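Local coordinates for Ras-associated and pleckstrin homology domains-containing protein 1 (Homo sapiens, PDB 4GN1), which mediates localized membrane signals, is implicated in regulating lamellipodial dynamics and targets EVL and VASP to the leading edge, here seen as its Ras-associating and PH domains, at residues 7-10 with 16-19; 34-37 with 42-45; 148-153 with 221-226. All blocks are in the same frame, centred on the assembly; numbering follows the deposited sequence.

Contact 1. Residues 7-10 with 16-19; sequences VIRV and SSKT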
ATOM      1  N   VAL A   7      -0.584  24.731   5.839  1.00 25.20           N
ATOM      2  CA  VAL A   7      -1.953  24.554   5.388  1.00 23.49           C
ATOM      3  C   VAL A   7      -1.997  23.661   4.148  1.00 22.49           C
ATOM      4  O   VAL A   7      -1.456  24.000   3.106  1.00 22.31           O
ATOM      5  CB  VAL A   7      -2.661  25.897   5.130  1.00 24.77           C
ATOM      6  CG1 VAL A   7      -4.162  25.679   4.990  1.00 24.60           C
ATOM      7  CG2 VAL A   7      -2.401  26.877   6.272  1.00 24.86           C
ATOM      8  N   ILE A   8      -2.612  22.489   4.300  1.00 20.99           N
ATOM      9  CA  ILE A   8      -2.833  21.566   3.194  1.00 19.85           C
ATOM     10  C   ILE A   8      -4.265  21.691   2.673  1.00 19.92           C
ATOM     11  O   ILE A   8      -5.147  22.182   3.373  1.00 20.03           O
ATOM     12  CB  ILE A   8      -2.556  20.103   3.614  1.00 18.41           C
ATOM     13  CG1 ILE A   8      -3.523  19.660   4.713  1.00 18.20           C
ATOM     14  CG2 ILE A   8      -1.124  19.977   4.101  1.00 17.86           C
ATOM     15  CD1 ILE A   8      -3.519  18.175   4.978  1.00 17.93           C
ATOM     16  N   ARG A   9      -4.473  21.264   1.434  1.00 20.54           N
ATOM     17  CA  ARG A   9      -5.811  21.177   0.862  1.00 21.97           C
ATOM     18  C   ARG A   9      -6.150  19.717   0.692  1.00 20.17           C
ATOM     19  O   ARG A   9      -5.370  18.962   0.124  1.00 18.69           O
ATOM     20  CB  ARG A   9      -5.900  21.884  -0.494  1.00 24.77           C
ATOM     21  CG  ARG A   9      -7.319  22.081  -0.997  1.00 27.48           C
ATOM     22  CD  ARG A   9      -7.381  23.173  -2.055  1.00 32.62           C
ATOM     23  NE  ARG A   9      -6.925  22.720  -3.370  1.00 35.98           N
ATOM     24  CZ  ARG A   9      -7.736  22.271  -4.336  1.00 39.66           C
ATOM     25  NH1 ARG A   9      -9.060  22.220  -4.132  1.00 41.42           N
ATOM     26  NH2 ARG A   9      -7.233  21.886  -5.518  1.00 38.96           N
ATOM     27  N   VAL A  10      -7.327  19.343   1.183  1.00 19.70           N
ATOM     28  CA  VAL A  10      -7.767  17.953   1.205  1.00 19.97           C
ATOM     29  C   VAL A  10      -9.079  17.817   0.452  1.00 20.79           C
ATOM     30  O   VAL A  10     -10.027  18.570   0.715  1.00 21.10           O
ATOM     31  CB  VAL A  10      -7.977  17.430   2.656  1.00 19.38           C
ATOM     32  CG1 VAL A  10      -8.343  15.966   2.643  1.00 18.89           C
ATOM     33  CG2 VAL A  10      -6.725  17.596   3.489  1.00 18.56           C
ATOM     34  N   SER A  16     -15.708  17.793  -2.919  1.00 41.53           N
ATOM     35  CA  SER A  16     -15.416  19.091  -2.325  1.00 38.34           C
ATOM     36  C   SER A  16     -14.030  19.061  -1.671  1.00 35.54           C
ATOM     37  O   SER A  16     -13.407  17.994  -1.527  1.00 33.14           O
ATOM     38  CB  SER A  16     -16.467  19.451  -1.282  1.00 38.99           C
ATOM     39  OG  SER A  16     -16.304  18.653  -0.128  1.00 37.70           O
ATOM     40  N   SER A  17     -13.552  20.230  -1.273  1.00 32.93           N
ATOM     41  CA  SER A  17     -12.234  20.328  -0.718  1.00 31.17           C
ATOM     42  C   SER A  17     -12.213  21.254   0.490  1.00 31.33           C
ATOM     43  O   SER A  17     -13.056  22.127   0.617  1.00 32.48           O
ATOM     44  CB  SER A  17     -11.219  20.729  -1.803  1.00 30.79           C
ATOM     45  OG  SER A  17     -11.252  22.105  -2.060  1.00 30.87           O
ATOM     46  N   LYS A  18     -11.257  21.043   1.386  1.00 30.76           N
ATOM     47  CA  LYS A  18     -11.142  21.852   2.595  1.00 32.01           C
ATOM     48  C   LYS A  18      -9.686  22.095   2.893  1.00 30.33           C
ATOM     49  O   LYS A  18      -8.855  21.244   2.608  1.00 28.87           O
ATOM     50  CB  LYS A  18     -11.812  21.161   3.791  1.00 33.09           C
ATOM     51  CG  LYS A  18     -13.311  21.446   3.888  1.00 37.36           C
ATOM     52  CD  LYS A  18     -14.030  20.449   4.799  1.00 39.45           C
ATOM     53  CE  LYS A  18     -15.553  20.593   4.740  1.00 41.23           C
ATOM     54  NZ  LYS A  18     -16.216  19.447   5.445  1.00 41.91           N
ATOM     55  N   THR A  19      -9.359  23.259   3.448  1.00 30.11           N
ATOM     56  CA  THR A  19      -7.990  23.449   3.921  1.00 29.29           C
ATOM     57  C   THR A  19      -7.916  23.149   5.393  1.00 28.91           C
ATOM     58  O   THR A  19      -8.915  23.182   6.083  1.00 28.54           O
ATOM     59  CB  THR A  19      -7.456  24.864   3.686  1.00 29.51           C
ATOM     60  OG1 THR A  19      -8.354  25.814   4.283  1.00 30.35           O
ATOM     61  CG2 THR A  19      -7.285  25.125   2.205  1.00 29.35           C
TER
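The amide N of Val-10 donates to the carbonyl O of Lys-18 over 2.8 Å, and Lys-18 N returns an equally short bond to Val-10 O. These reciprocal bonds make a hydrogen-bonded pair of the β-hairpin formed by strands 5-11 and 17-23, the first two strands of the ubiquitin-like Ras-associating domain. Next to it, Arg-9 and Thr-19 make the non-hydrogen-bonded pair, their CA atoms 4.4 Å apart. CA-H groups reinforce the ladder: Thr-19 CA lies 3.2 Å from Ile-8 O, and Ser-17 CA sits equally close to Val-10 O.

In the hydrophobic interior Val-10 meets Phe-85 and Ile-8 meets Leu-83 of strand 83-87, and Leu-68 and Leu-72 of helix 68-72 also pack on Ile-8; Lys-18, on the same face as Val-10, is exposed. The other face carries Val-7, Arg-9 and Thr-19. There Val-7 CG1, anti to its own N (chi1 -166°), reaches Thr-19 CB at 3.6 Å. Arg-9 starts out extended and then bends at chi3 (78°), which turns NH1 toward Ser-17 of the neighbouring strand. Arg-9 NH1 donates to Ser-17 OG over 3.0 Å, in the guanidinium plane but with a bent N-H...O angle of 137°.

Contact 2. Residues 34-37 with 42-45; sequences NLMD and GYSL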
ATOM      1  N   ASN A  34      -7.961  15.107  13.339  1.00 19.60           N
ATOM      2  CA  ASN A  34      -8.446  16.458  13.084  1.00 20.39           C
ATOM      3  C   ASN A  34      -9.463  16.511  11.955  1.00 20.42           C
ATOM      4  O   ASN A  34     -10.511  17.126  12.102  1.00 21.87           O
ATOM      5  CB  ASN A  34      -7.285  17.429  12.831  1.00 20.70           C
ATOM      6  CG  ASN A  34      -6.517  17.740  14.092  1.00 21.76           C
ATOM      7  OD1 ASN A  34      -7.001  17.502  15.197  1.00 23.74           O
ATOM      8  ND2 ASN A  34      -5.306  18.246  13.946  1.00 21.90           N
ATOM      9  N   LEU A  35      -9.181  15.850  10.840  1.00 19.19           N
ATOM     10  CA  LEU A  35     -10.167  15.774   9.781  1.00 19.70           C
ATOM     11  C   LEU A  35     -11.526  15.229  10.287  1.00 20.99           C
ATOM     12  O   LEU A  35     -12.588  15.767   9.950  1.00 21.49           O
ATOM     13  CB  LEU A  35      -9.639  14.972   8.591  1.00 18.44           C
ATOM     14  CG  LEU A  35      -8.691  15.755   7.692  1.00 18.51           C
ATOM     15  CD1 LEU A  35      -7.835  14.830   6.825  1.00 17.16           C
ATOM     16  CD2 LEU A  35      -9.493  16.736   6.851  1.00 18.63           C
ATOM     17  N   MET A  36     -11.484  14.173  11.089  1.00 21.56           N
ATOM     18  CA  MET A  36     -12.703  13.630  11.703  1.00 24.27           C
ATOM     19  C   MET A  36     -13.449  14.653  12.582  1.00 26.43           C
ATOM     20  O   MET A  36     -14.627  14.868  12.358  1.00 26.48           O
ATOM     21  CB  MET A  36     -12.437  12.295  12.409  1.00 24.32           C
ATOM     22  CG  MET A  36     -11.948  11.239  11.416  1.00 24.12           C
ATOM     23  SD  MET A  36     -11.741   9.555  12.007  1.00 26.19           S
ATOM     24  CE  MET A  36     -10.181   9.648  12.897  1.00 24.69           C
ATOM     25  N   ASP A  37     -12.743  15.345  13.488  1.00 28.50           N
ATOM     26  CA  ASP A  37     -13.348  16.394  14.338  1.00 31.04           C
ATOM     27  C   ASP A  37     -13.962  17.541  13.541  1.00 30.99           C
ATOM     28  O   ASP A  37     -15.069  17.978  13.837  1.00 32.81           O
ATOM     29  CB  ASP A  37     -12.337  17.040  15.301  1.00 32.15           C
ATOM     30  CG  ASP A  37     -11.672  16.053  16.210  1.00 33.69           C
ATOM     31  OD1 ASP A  37     -12.294  15.038  16.576  1.00 34.41           O
ATOM     32  OD2 ASP A  37     -10.497  16.300  16.566  1.00 36.79           O
ATOM     33  N   GLY A  42     -17.859  11.347  12.099  1.00 32.93           N
ATOM     34  CA  GLY A  42     -17.931  10.258  13.063  1.00 35.81           C
ATOM     35  C   GLY A  42     -16.685   9.406  13.001  1.00 37.87           C
ATOM     36  O   GLY A  42     -16.144   9.171  11.918  1.00 39.39           O
ATOM     37  N   TYR A  43     -16.226   8.946  14.161  1.00 40.08           N
ATOM     38  CA  TYR A  43     -15.024   8.120  14.258  1.00 40.06           C
ATOM     39  C   TYR A  43     -15.092   6.788  13.512  1.00 38.94           C
ATOM     40  O   TYR A  43     -16.163   6.218  13.312  1.00 41.33           O
ATOM     41  CB  TYR A  43     -14.661   7.852  15.720  1.00 43.90           C
ATOM     42  CG  TYR A  43     -13.179   7.597  15.878  1.00 46.43           C
ATOM     43  CD1 TYR A  43     -12.290   8.670  16.014  1.00 47.76           C
ATOM     44  CD2 TYR A  43     -12.654   6.289  15.846  1.00 46.22           C
ATOM     45  CE1 TYR A  43     -10.926   8.457  16.139  1.00 49.43           C
ATOM     46  CE2 TYR A  43     -11.286   6.063  15.969  1.00 49.07           C
ATOM     47  CZ  TYR A  43     -10.422   7.155  16.117  1.00 50.16           C
ATOM     48  OH  TYR A  43      -9.053   6.983  16.244  1.00 49.20           O
ATOM     49  N   SER A  44     -13.923   6.313  13.100  1.00 36.02           N
ATOM     50  CA  SER A  44     -13.739   5.001  12.494  1.00 35.41           C
ATOM     51  C   SER A  44     -12.294   4.819  12.073  1.00 34.41           C
ATOM     52  O   SER A  44     -11.637   5.730  11.523  1.00 34.37           O
ATOM     53  CB  SER A  44     -14.640   4.767  11.282  1.00 34.60           C
ATOM     54  OG  SER A  44     -14.151   3.671  10.544  1.00 32.39           O
ATOM     55  N   LEU A  45     -11.818   3.614  12.325  1.00 33.14           N
ATOM     56  CA  LEU A  45     -10.473   3.231  11.991  1.00 31.91           C
ATOM     57  C   LEU A  45     -10.275   3.224  10.462  1.00 31.03           C
ATOM     58  O   LEU A  45      -9.129   3.243  10.010  1.00 30.58           O
ATOM     59  CB  LEU A  45     -10.191   1.835  12.574  1.00 33.15           C
ATOM     60  CG  LEU A  45     -10.679   0.579  11.827  1.00 32.91           C
ATOM     61  CD1 LEU A  45     -10.061  -0.653  12.456  1.00 35.56           C
ATOM     62  CD2 LEU A  45     -12.191   0.432  11.778  1.00 33.06           C
TER
HETATM   63  O   HOH W   1     -16.345  12.995  13.623  1.00 22.28           O
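Sulfur and ring meet first: Met-36 SD stands over one face of the Tyr-43 ring, 4.5 Å from its centroid and 26° off the ring normal. This Met-aromatic contact is off-centre, displaced toward the CD1-CE1 side of the ring. Met-36 leaves helix 28-39 with a nearly straight run to the sulfur, then bends at chi3 (-78°), and that bend carries the terminal methyl along the same side of the ring.

Apolar packing completes the approach. Met-36 CE touches Tyr-43 CE1 at 3.5 Å, so methyl and sulfur together cover that part of the ring. Asp-33 and Arg-29, about one and two turns earlier on the helix, also border the tyrosine, and Arg-29 packs on the methionine as well. The sulfur is further skirted by backbone of the loop, with Ser-44 O 3.9 Å from Met-36 SD.

Polar links between the segments run through solvent. A water donates to Met-36 O over 2.8 Å and accepts from Gly-42 N over 2.7 Å, bridging a carbonyl near the helix C-terminus to the loop that follows. Gly-42 has a positive phi (90°), a backbone shape that glycine adopts readily. Farther along, Ser-44 OG bonds to Asp-46 N, while Tyr-43 OH makes a weak bond to Ala-251 O, at the end of helix 242-251. The whole is a helix-to-strand connection folded back on its own helix, here joining helix 28-39 to strand 47-53 of the ubiquitin-like Ras-associating domain.

Contact 3. Residues 148-153 with 221-226; sequences WKKRYF and CCDDVR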
ATOM      1  N   TRP A 148       3.254  -6.419 -21.487  1.00 45.62           N
ATOM      2  CA  TRP A 148       3.432  -7.147 -20.213  1.00 43.91           C
ATOM      3  C   TRP A 148       3.837  -8.571 -20.416  1.00 45.93           C
ATOM      4  O   TRP A 148       3.655  -9.125 -21.487  1.00 47.96           O
ATOM      5  CB  TRP A 148       2.144  -7.135 -19.422  1.00 41.86           C
ATOM      6  CG  TRP A 148       1.611  -5.751 -19.173  1.00 40.07           C
ATOM      7  CD1 TRP A 148       1.071  -4.865 -20.110  1.00 40.26           C
ATOM      8  CD2 TRP A 148       1.535  -5.046 -17.881  1.00 37.50           C
ATOM      9  NE1 TRP A 148       0.672  -3.698 -19.503  1.00 38.73           N
ATOM     10  CE2 TRP A 148       0.935  -3.736 -18.164  1.00 36.86           C
ATOM     11  CE3 TRP A 148       1.887  -5.360 -16.563  1.00 36.20           C
ATOM     12  CZ2 TRP A 148       0.716  -2.794 -17.159  1.00 34.55           C
ATOM     13  CZ3 TRP A 148       1.662  -4.403 -15.559  1.00 33.54           C
ATOM     14  CH2 TRP A 148       1.085  -3.156 -15.854  1.00 33.18           C
ATOM     15  N   LYS A 149       4.384  -9.179 -19.369  1.00 45.72           N
ATOM     16  CA  LYS A 149       4.863 -10.563 -19.409  1.00 47.56           C
ATOM     17  C   LYS A 149       4.659 -11.259 -18.065  1.00 46.76           C
ATOM     18  O   LYS A 149       5.070 -10.744 -17.020  1.00 45.11           O
ATOM     19  CB  LYS A 149       6.359 -10.609 -19.752  1.00 48.77           C
ATOM     20  CG  LYS A 149       6.720 -10.101 -21.137  1.00 50.89           C
ATOM     21  CD  LYS A 149       8.108 -10.559 -21.530  1.00 53.01           C
ATOM     22  CE  LYS A 149       8.560  -9.903 -22.817  1.00 55.01           C
ATOM     23  NZ  LYS A 149       9.834 -10.535 -23.260  1.00 58.08           N
ATOM     24  N   LYS A 150       4.045 -12.434 -18.094  1.00 48.39           N
ATOM     25  CA  LYS A 150       3.936 -13.270 -16.907  1.00 48.21           C
ATOM     26  C   LYS A 150       5.316 -13.683 -16.406  1.00 48.30           C
ATOM     27  O   LYS A 150       6.139 -14.154 -17.182  1.00 50.67           O
ATOM     28  CB  LYS A 150       3.066 -14.498 -17.200  1.00 50.98           C
ATOM     29  CG  LYS A 150       1.572 -14.229 -17.036  1.00 51.02           C
ATOM     30  CD  LYS A 150       0.714 -15.447 -17.373  1.00 54.35           C
ATOM     31  CE  LYS A 150      -0.253 -15.806 -16.235  1.00 54.18           C
ATOM     32  NZ  LYS A 150      -0.767 -14.642 -15.449  1.00 51.55           N
ATOM     33  N   ARG A 151       5.577 -13.440 -15.123  1.00 46.34           N
ATOM     34  CA  ARG A 151       6.750 -13.960 -14.414  1.00 46.53           C
ATOM     35  C   ARG A 151       6.273 -14.467 -13.056  1.00 45.58           C
ATOM     36  O   ARG A 151       5.286 -13.962 -12.518  1.00 43.62           O
ATOM     37  CB  ARG A 151       7.832 -12.886 -14.171  1.00 45.38           C
ATOM     38  CG  ARG A 151       8.304 -12.044 -15.352  1.00 46.14           C
ATOM     39  CD  ARG A 151       9.283 -12.778 -16.260  1.00 48.99           C
ATOM     40  NE  ARG A 151       9.847 -11.913 -17.309  1.00 49.90           N
ATOM     41  CZ  ARG A 151      10.320 -12.341 -18.487  1.00 51.75           C
ATOM     42  NH1 ARG A 151      10.288 -13.627 -18.800  1.00 52.83           N
ATOM     43  NH2 ARG A 151      10.816 -11.470 -19.361  1.00 51.92           N
ATOM     44  N   TYR A 152       6.986 -15.449 -12.504  1.00 47.32           N
ATOM     45  CA  TYR A 152       6.724 -15.973 -11.157  1.00 47.09           C
ATOM     46  C   TYR A 152       7.425 -15.152 -10.070  1.00 45.52           C
ATOM     47  O   TYR A 152       8.620 -14.837 -10.190  1.00 45.73           O
ATOM     48  CB  TYR A 152       7.181 -17.432 -11.060  1.00 49.50           C
ATOM     49  CG  TYR A 152       7.044 -18.042  -9.672  1.00 49.48           C
ATOM     50  CD1 TYR A 152       5.825 -18.591  -9.243  1.00 49.02           C
ATOM     51  CD2 TYR A 152       8.141 -18.084  -8.790  1.00 49.74           C
ATOM     52  CE1 TYR A 152       5.696 -19.158  -7.988  1.00 48.94           C
ATOM     53  CE2 TYR A 152       8.020 -18.652  -7.529  1.00 49.84           C
ATOM     54  CZ  TYR A 152       6.795 -19.185  -7.136  1.00 49.73           C
ATOM     55  OH  TYR A 152       6.670 -19.754  -5.888  1.00 50.69           O
ATOM     56  N   PHE A 153       6.690 -14.854  -8.999  1.00 44.14           N
ATOM     57  CA  PHE A 153       7.163 -13.944  -7.933  1.00 42.37           C
ATOM     58  C   PHE A 153       7.137 -14.564  -6.558  1.00 42.37           C
ATOM     59  O   PHE A 153       6.285 -15.408  -6.257  1.00 43.19           O
ATOM     60  CB  PHE A 153       6.328 -12.662  -7.882  1.00 39.44           C
ATOM     61  CG  PHE A 153       6.689 -11.669  -8.934  1.00 39.27           C
ATOM     62  CD1 PHE A 153       6.018 -11.655 -10.155  1.00 40.28           C
ATOM     63  CD2 PHE A 153       7.701 -10.751  -8.714  1.00 38.54           C
ATOM     64  CE1 PHE A 153       6.347 -10.732 -11.140  1.00 40.75           C
ATOM     65  CE2 PHE A 153       8.046  -9.827  -9.691  1.00 39.03           C
ATOM     66  CZ  PHE A 153       7.369  -9.815 -10.908  1.00 40.13           C
ATOM     67  N   CYS A 221       0.722  -6.485 -12.438  1.00 32.84           N
ATOM     68  CA  CYS A 221      -0.698  -6.716 -12.700  1.00 33.45           C
ATOM     69  C   CYS A 221      -1.108  -8.096 -12.202  1.00 34.12           C
ATOM     70  O   CYS A 221      -0.424  -9.091 -12.464  1.00 35.42           O
ATOM     71  CB  CYS A 221      -1.010  -6.588 -14.192  1.00 35.02           C
ATOM     72  SG  CYS A 221      -2.758  -6.783 -14.591  1.00 36.27           S
ATOM     73  N   CYS A 222      -2.230  -8.151 -11.494  1.00 33.19           N
ATOM     74  CA  CYS A 222      -2.662  -9.382 -10.877  1.00 33.90           C
ATOM     75  C   CYS A 222      -3.857  -9.941 -11.622  1.00 35.80           C
ATOM     76  O   CYS A 222      -4.566  -9.192 -12.311  1.00 35.38           O
ATOM     77  CB  CYS A 222      -3.020  -9.130  -9.425  1.00 31.92           C
ATOM     78  SG  CYS A 222      -1.661  -8.434  -8.471  1.00 29.78           S
ATOM     79  N   ASP A 223      -4.082 -11.248 -11.459  1.00 37.40           N
ATOM     80  CA  ASP A 223      -5.187 -11.953 -12.125  1.00 40.41           C
ATOM     81  C   ASP A 223      -6.563 -11.443 -11.711  1.00 39.78           C
ATOM     82  O   ASP A 223      -7.478 -11.399 -12.537  1.00 40.19           O
ATOM     83  CB  ASP A 223      -5.122 -13.477 -11.879  1.00 42.77           C
ATOM     84  CG  ASP A 223      -4.190 -14.198 -12.851  1.00 45.58           C
ATOM     85  OD1 ASP A 223      -3.703 -15.303 -12.496  1.00 47.68           O
ATOM     86  OD2 ASP A 223      -3.940 -13.670 -13.962  1.00 46.33           O
ATOM     87  N   ASP A 224      -6.689 -11.062 -10.435  1.00 38.33           N
ATOM     88  CA  ASP A 224      -7.978 -10.766  -9.811  1.00 38.03           C
ATOM     89  C   ASP A 224      -7.779  -9.938  -8.533  1.00 35.74           C
ATOM     90  O   ASP A 224      -6.643  -9.638  -8.157  1.00 34.95           O
ATOM     91  CB  ASP A 224      -8.765 -12.066  -9.555  1.00 39.91           C
ATOM     92  CG  ASP A 224      -8.008 -13.050  -8.683  1.00 40.66           C
ATOM     93  OD1 ASP A 224      -7.399 -12.628  -7.686  1.00 39.62           O
ATOM     94  OD2 ASP A 224      -8.025 -14.255  -8.982  1.00 42.43           O
ATOM     95  N   VAL A 225      -8.864  -9.563  -7.863  1.00 34.94           N
ATOM     96  CA  VAL A 225      -8.767  -8.543  -6.801  1.00 32.98           C
ATOM     97  C   VAL A 225      -8.191  -9.132  -5.508  1.00 33.25           C
ATOM     98  O   VAL A 225      -7.596  -8.414  -4.679  1.00 31.74           O
ATOM     99  CB  VAL A 225     -10.114  -7.799  -6.594  1.00 31.99           C
ATOM    100  CG1 VAL A 225     -11.076  -8.604  -5.735  1.00 32.32           C
ATOM    101  CG2 VAL A 225      -9.889  -6.414  -6.014  1.00 29.79           C
ATOM    102  N   ARG A 226      -8.351 -10.447  -5.373  1.00 34.65           N
ATOM    103  CA  ARG A 226      -7.807 -11.218  -4.272  1.00 35.48           C
ATOM    104  C   ARG A 226      -6.276 -11.227  -4.301  1.00 34.09           C
ATOM    105  O   ARG A 226      -5.622 -10.899  -3.308  1.00 32.83           O
ATOM    106  CB  ARG A 226      -8.365 -12.650  -4.348  1.00 39.99           C
ATOM    107  CG  ARG A 226      -8.229 -13.484  -3.086  1.00 42.53           C
ATOM    108  CD  ARG A 226      -9.108 -12.971  -1.947  1.00 44.20           C
ATOM    109  NE  ARG A 226      -8.899 -13.770  -0.735  1.00 46.34           N
ATOM    110  CZ  ARG A 226      -7.959 -13.531   0.180  1.00 46.10           C
ATOM    111  NH1 ARG A 226      -7.127 -12.500   0.053  1.00 43.37           N
ATOM    112  NH2 ARG A 226      -7.853 -14.334   1.234  1.00 48.37           N
TER
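The indole of Trp-148 meets Cys-221 chiefly through the cysteine methylene. Cys-221 CB approaches the six-membered ring obliquely, 3.7 Å from Trp-148 CZ3, while Cys-221 SG stands above the ring face at a distance, 5.4 Å from the centroid and 19° off the normal. With the sulfur anti to the cysteine's backbone N (chi1 -177°), the CB-SG bond points outward from the ring plane, so the methylene touches and the sulfur stands farther above the face. Trp-148 NE1 donates to Tyr-195 O, which restrains how the indole can turn. Ala-197, Pro-198, Lys-141 and Tyr-219 also pack on the indole, and Pro-198 reaches Cys-221 too, so strand and loop residues together flank the pair.

Charge supplies the second link. Lys-150 lies two residues on, and its chain bends near the end to bring the ammonium round to Asp-223. Lys-150 NZ and Asp-223 OD2 are 3.6 Å apart, a long salt bridge between side chains that cross at about a right angle. Lys-150 also makes a cation-pi contact with Trp-139, so the ammonium probably has two weakly held partners, a carboxylate and an aromatic ring.

The two segments do not pair directly. Strand 135-141 runs between them, with Arg-151 bonded through its backbone to Leu-138, and Cys-221 likewise to Trp-139. Past Asp-223 the chain turns into helix 225-240, where Asp-224 is the N-cap residue, its side chain capping a backbone N of the first turn; OD1 also bonds to Thr-227 OG1, and OD2 forms a salt bridge with Lys-106. This passage leads into the C-terminal helix that closes one end of the β-barrel, a hallmark of the PH domain.

How the contacts relate
Each of the three contacts joins parts within a single domain. Contacts 1 and 2, both in the Ras-associating domain, follow in series: strand 17-23, which closes the hairpin, leads into helix 28-39. Their centres are 16 Å apart and their nearest atoms about 4 Å apart, without touching; Met-20, which pairs with Ile-8 of contact 1, packs on Asn-34 and Leu-35 of contact 2. Contact 3 lies in the PH domain, across the centre of the chain, with its centre 36 Å from each of the others. Contact 2 comes nearer to it, at about 17 Å between nearest atoms against about 24 Å for contact 1.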